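Long-range contacts in alpha-1,3-glucanase (Streptomyces thermodiastaticus, PDB 7C7D), which hydrolyses alpha-1,3-glucan as a thermostable family GH87 endoglycosidase, its catalytic unit pairing a calcium-binding beta-sandwich-like domain with a parallel beta-helix: residues A447-V452 with R486-D491; N516-G521 with T541-T546. All blocks are in the same frame, centred on the assembly; numbering follows the deposited sequence.

Contacts 1 and 2 join successive turns of one parallel beta-helix, in series along the chain and with centres about 11 Å apart. Strands 486-495 and 517-527 are themselves neighbours, so four adjacent strands, 449-458, 486-495, 517-527 and 538-550, one from each of four successive rungs, are bound side by side. Both contacts are partly buried in the same way: aliphatic residues, joined in contact 2 by Phe542, face the inside of the coil, whereas threonines and charged residues line the outer surface. The outer chemistry differs. In contact 1 the salt bridge runs along a single strand and reaches the neighbouring one through a methyl and a water; in contact 2, nearer the C-terminal end, the charged pair itself spans the two strands.

Contact 1 (A447-V452 with R486-D491); sequences AGTITV and RVDITD
The Asp488 carboxylate meets the methyl CG2 of Thr449 through OD2, at 3.6 Å, and the same oxygen lies at the edge of the Arg486 guanidinium, in its plane. There NE of Arg486 donates to the syn lone pair of Asp488 OD2 at 2.9 Å, with a weak second bond to OD1. The arginine chain is extended from CG to NE, its CG anti to the backbone N (chi1 175°), and this carries NE along its own strand to the carboxylate two residues on. A water bridges Asp488 OD2 to OG1 of Thr451. Replacing Asp488 with an alanine would probably leave the Arg486 guanidinium without its anionic mate and free to turn, and the bridging water without this acceptor.

On the inner face, Ile450 and Val487 lie side by side, CB of Ile450 4.2 Å from CG2 of Val487, and CB of Val452 packs on CG1 of Ile489. Five backbone hydrogen bonds hold the strands together, from Arg486 N to Gly448 O through to Thr490 N to Val452 O. With axes 4.7 Å apart and only 11° between them, strands 449-452 and 486-490 form the in-register parallel ladder of successive turns in a right-handed beta-helix of the pectate lyase-like type.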
# COMPACT_ATOMS: atom_id res chain seq x y z
N ALA A 447 20.82 10.26 -3.02
CA ALA A 447 22.03 10.41 -3.80
C ALA A 447 21.82 9.83 -5.20
O ALA A 447 20.96 8.96 -5.41
CB ALA A 447 23.23 9.72 -3.14
N GLY A 448 22.64 10.29 -6.13
CA GLY A 448 22.55 9.79 -7.50
C GLY A 448 21.36 10.38 -8.20
O GLY A 448 21.15 11.60 -8.18
N THR A 449 20.55 9.51 -8.81
CA THR A 449 19.36 9.92 -9.55
C THR A 449 18.15 9.22 -8.95
O THR A 449 18.16 8.00 -8.76
CB THR A 449 19.50 9.54 -11.02
OG1 THR A 449 20.67 10.16 -11.56
CG2 THR A 449 18.28 9.99 -11.82
N ILE A 450 17.12 9.99 -8.66
CA ILE A 450 15.84 9.45 -8.24
C ILE A 450 14.89 9.60 -9.41
O ILE A 450 14.58 10.73 -9.82
CB ILE A 450 15.29 10.16 -7.00
CG1 ILE A 450 16.37 10.33 -5.91
CG2 ILE A 450 14.07 9.42 -6.47
CD1 ILE A 450 16.94 9.02 -5.38
N THR A 451 14.45 8.48 -9.97
CA THR A 451 13.62 8.47 -11.16
C THR A 451 12.18 8.17 -10.75
O THR A 451 11.88 7.09 -10.24
CB THR A 451 14.12 7.38 -12.11
OG1 THR A 451 15.48 7.65 -12.48
CG2 THR A 451 13.27 7.30 -13.35
N VAL A 452 11.30 9.14 -10.96
CA VAL A 452 9.89 9.02 -10.59
C VAL A 452 9.10 9.17 -11.88
O VAL A 452 8.82 10.28 -12.32
CB VAL A 452 9.50 10.08 -9.55
CG1 VAL A 452 8.04 9.91 -9.12
CG2 VAL A 452 10.45 10.04 -8.34
N ARG A 486 19.83 14.16 -8.17
CA ARG A 486 18.94 14.64 -9.22
C ARG A 486 17.61 13.91 -9.07
O ARG A 486 17.58 12.69 -8.89
CB ARG A 486 19.58 14.30 -10.57
CG ARG A 486 18.76 14.60 -11.79
CD ARG A 486 19.47 13.97 -12.99
NE ARG A 486 18.79 14.24 -14.25
CZ ARG A 486 19.28 15.03 -15.20
NH1 ARG A 486 20.46 15.62 -15.03
NH2 ARG A 486 18.61 15.22 -16.33
N VAL A 487 16.51 14.65 -9.12
CA VAL A 487 15.18 14.07 -9.00
C VAL A 487 14.43 14.38 -10.28
O VAL A 487 14.16 15.56 -10.58
CB VAL A 487 14.43 14.57 -7.76
CG1 VAL A 487 13.07 13.91 -7.66
CG2 VAL A 487 15.24 14.33 -6.50
N ASP A 488 14.11 13.34 -11.05
CA ASP A 488 13.47 13.47 -12.36
C ASP A 488 12.06 12.92 -12.25
O ASP A 488 11.88 11.70 -12.09
CB ASP A 488 14.26 12.70 -13.41
CG ASP A 488 15.64 13.26 -13.62
OD1 ASP A 488 15.78 14.49 -13.68
OD2 ASP A 488 16.58 12.46 -13.75
N ILE A 489 11.07 13.80 -12.36
CA ILE A 489 9.67 13.44 -12.17
C ILE A 489 8.99 13.57 -13.53
O ILE A 489 8.73 14.69 -14.00
CB ILE A 489 9.00 14.34 -11.11
CG1 ILE A 489 9.75 14.24 -9.78
CG2 ILE A 489 7.54 13.97 -10.95
CD1 ILE A 489 9.50 15.40 -8.84
N THR A 490 8.71 12.44 -14.16
CA THR A 490 8.28 12.42 -15.55
C THR A 490 7.00 11.64 -15.73
O THR A 490 6.74 10.65 -15.04
CB THR A 490 9.36 11.81 -16.46
OG1 THR A 490 9.69 10.50 -15.99
CG2 THR A 490 10.61 12.66 -16.47
N ASP A 491 6.19 12.09 -16.69
CA ASP A 491 4.98 11.41 -17.12
C ASP A 491 4.09 11.03 -15.94
O ASP A 491 3.68 9.89 -15.75
CB ASP A 491 5.29 10.21 -18.00
CG ASP A 491 5.82 10.63 -19.36
OD1 ASP A 491 5.76 11.84 -19.68
OD2 ASP A 491 6.30 9.76 -20.10
O HOH W 1 15.89 9.69 -14.30

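Contact 2 (N516-G521 with T541-T546); sequences NVTVDG and TFRNVT
Arg543 reaches over to the adjacent strand to grip Asp520, its partner in the parallel register. Its CB lies 4.1 Å from the carboxylate carbon CG of Asp520. In the conformer described, one of two, the chain then bends at chi3 (-64°), which brings the guanidinium round to the carboxylate instead of letting it run straight outward. NE donates to Asp520 OD2 at 3.0 Å and NH2 to the same oxygen at 2.9 Å, a side-on salt bridge in which two nitrogens share one atom. Asp520 OD2 lies in the guanidinium plane, but the two flat groups are turned 79° apart; both nitrogens come from one face of the carboxylate, NE from well above its plane. CG2 of Thr518 approaches the guanidinium obliquely, 3.6 Å from NH2, and NH1 has a weak bond to a water held by Thr518 OG1.

The other carboxylate oxygen, OD1 of Asp520, is met by ND2 of Asn544 at 2.9 Å, on its syn side but tilted out of the carboxylate plane. Asp520 thus ties down both Arg543 and the corner residue that follows it. Beneath this polar surface, Val519 turns inward: its CB touches CD2 of Phe542 at 3.7 Å, CG2 also lies against that ring, and CG1 meets CG2 of Val545. Phe502 and Phe504 of strand 502-505 also pack against Val519 inside the coil.

Four backbone hydrogen bonds, ending with Gly521 N to Arg543 O, join strands 517-521 and 541-543, whose axes are within 4° of parallel. At Gly521 a side chain would jam against the preceding carbonyl O, and its CA comes within 3.2 Å of Asn544 O where segment 541-546 turns its corner. Aligned strands, stacked inward-facing apolar residues and a turn into the next face are hallmarks of adjacent rungs in a parallel beta-helix, here close to its C-terminal end.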
# COMPACT_ATOMS: atom_id res chain seq x y z
N ASN A 516 17.83 20.59 -8.08
CA ASN A 516 18.11 19.46 -8.98
C ASN A 516 16.85 18.69 -9.34
O ASN A 516 16.91 17.50 -9.67
CB ASN A 516 19.19 18.52 -8.44
CG ASN A 516 20.42 19.25 -7.95
OD1 ASN A 516 20.96 20.10 -8.65
ND2 ASN A 516 20.87 18.91 -6.75
N VAL A 517 15.70 19.36 -9.29
CA VAL A 517 14.41 18.75 -9.56
C VAL A 517 13.95 19.17 -10.94
O VAL A 517 13.94 20.37 -11.26
CB VAL A 517 13.37 19.15 -8.51
CG1 VAL A 517 11.96 18.67 -8.91
CG2 VAL A 517 13.76 18.62 -7.15
N THR A 518 13.55 18.20 -11.76
CA THR A 518 12.91 18.45 -13.04
C THR A 518 11.57 17.73 -13.06
O THR A 518 11.50 16.53 -12.77
CB THR A 518 13.77 17.93 -14.19
OG1 THR A 518 15.05 18.56 -14.15
CG2 THR A 518 13.10 18.22 -15.54
N VAL A 519 10.51 18.47 -13.37
CA VAL A 519 9.20 17.89 -13.65
C VAL A 519 8.97 18.02 -15.14
O VAL A 519 8.92 19.15 -15.66
CB VAL A 519 8.09 18.59 -12.85
CG1 VAL A 519 6.72 18.04 -13.24
CG2 VAL A 519 8.34 18.44 -11.36
N ASP A 520 8.88 16.90 -15.85
CA ASP A 520 8.76 16.91 -17.30
C ASP A 520 7.65 15.95 -17.71
O ASP A 520 7.84 14.73 -17.68
CB ASP A 520 10.09 16.53 -17.97
CG ASP A 520 10.05 16.69 -19.48
OD1 ASP A 520 8.96 16.72 -20.08
OD2 ASP A 520 11.15 16.77 -20.08
N GLY A 521 6.52 16.52 -18.10
CA GLY A 521 5.42 15.73 -18.61
C GLY A 521 4.45 15.38 -17.51
O GLY A 521 4.74 14.51 -16.69
N THR A 541 12.82 22.94 -12.49
CA THR A 541 12.41 23.20 -13.86
C THR A 541 11.16 22.40 -14.17
O THR A 541 11.08 21.21 -13.84
CB THR A 541 13.53 22.79 -14.82
OG1 THR A 541 14.70 23.57 -14.53
CG2 THR A 541 13.12 23.03 -16.28
N PHE A 542 10.20 23.05 -14.81
CA PHE A 542 8.93 22.43 -15.19
C PHE A 542 8.73 22.53 -16.69
O PHE A 542 8.79 23.62 -17.26
CB PHE A 542 7.77 23.12 -14.49
CG PHE A 542 7.87 23.06 -12.99
CD1 PHE A 542 8.68 23.95 -12.31
CD2 PHE A 542 7.19 22.10 -12.27
CE1 PHE A 542 8.81 23.90 -10.93
CE2 PHE A 542 7.31 22.03 -10.88
CZ PHE A 542 8.11 22.94 -10.22
N ARG A 543 8.49 21.38 -17.33
CA ARG A 543 8.20 21.33 -18.75
C ARG A 543 7.01 20.40 -18.98
O ARG A 543 6.86 19.39 -18.30
CB ARG A 543 9.37 20.73 -19.56
CG ARG A 543 10.65 21.54 -19.59
CD ARG A 543 11.66 20.92 -20.56
NE ARG A 543 12.08 19.59 -20.14
CZ ARG A 543 13.16 19.34 -19.41
NH1 ARG A 543 13.93 20.35 -19.02
NH2 ARG A 543 13.48 18.10 -19.07
N ASN A 544 6.19 20.74 -19.97
CA ASN A 544 5.17 19.82 -20.48
C ASN A 544 4.16 19.41 -19.42
O ASN A 544 3.65 18.29 -19.44
CB ASN A 544 5.84 18.61 -21.13
CG ASN A 544 6.82 19.03 -22.19
OD1 ASN A 544 6.51 19.91 -23.00
ND2 ASN A 544 8.02 18.45 -22.17
N VAL A 545 3.83 20.32 -18.51
CA VAL A 545 2.80 20.08 -17.50
C VAL A 545 1.51 20.72 -17.99
O VAL A 545 1.43 21.95 -18.11
CB VAL A 545 3.23 20.63 -16.13
CG1 VAL A 545 2.09 20.47 -15.12
CG2 VAL A 545 4.49 19.92 -15.65
N THR A 546 0.52 19.89 -18.29
CA THR A 546 -0.79 20.34 -18.75
C THR A 546 -1.78 20.21 -17.60
O THR A 546 -2.00 19.10 -17.10
CB THR A 546 -1.26 19.45 -19.91
OG1 THR A 546 -0.29 19.48 -20.97
CG2 THR A 546 -2.61 19.91 -20.44
O HOH W 2 16.07 19.35 -16.69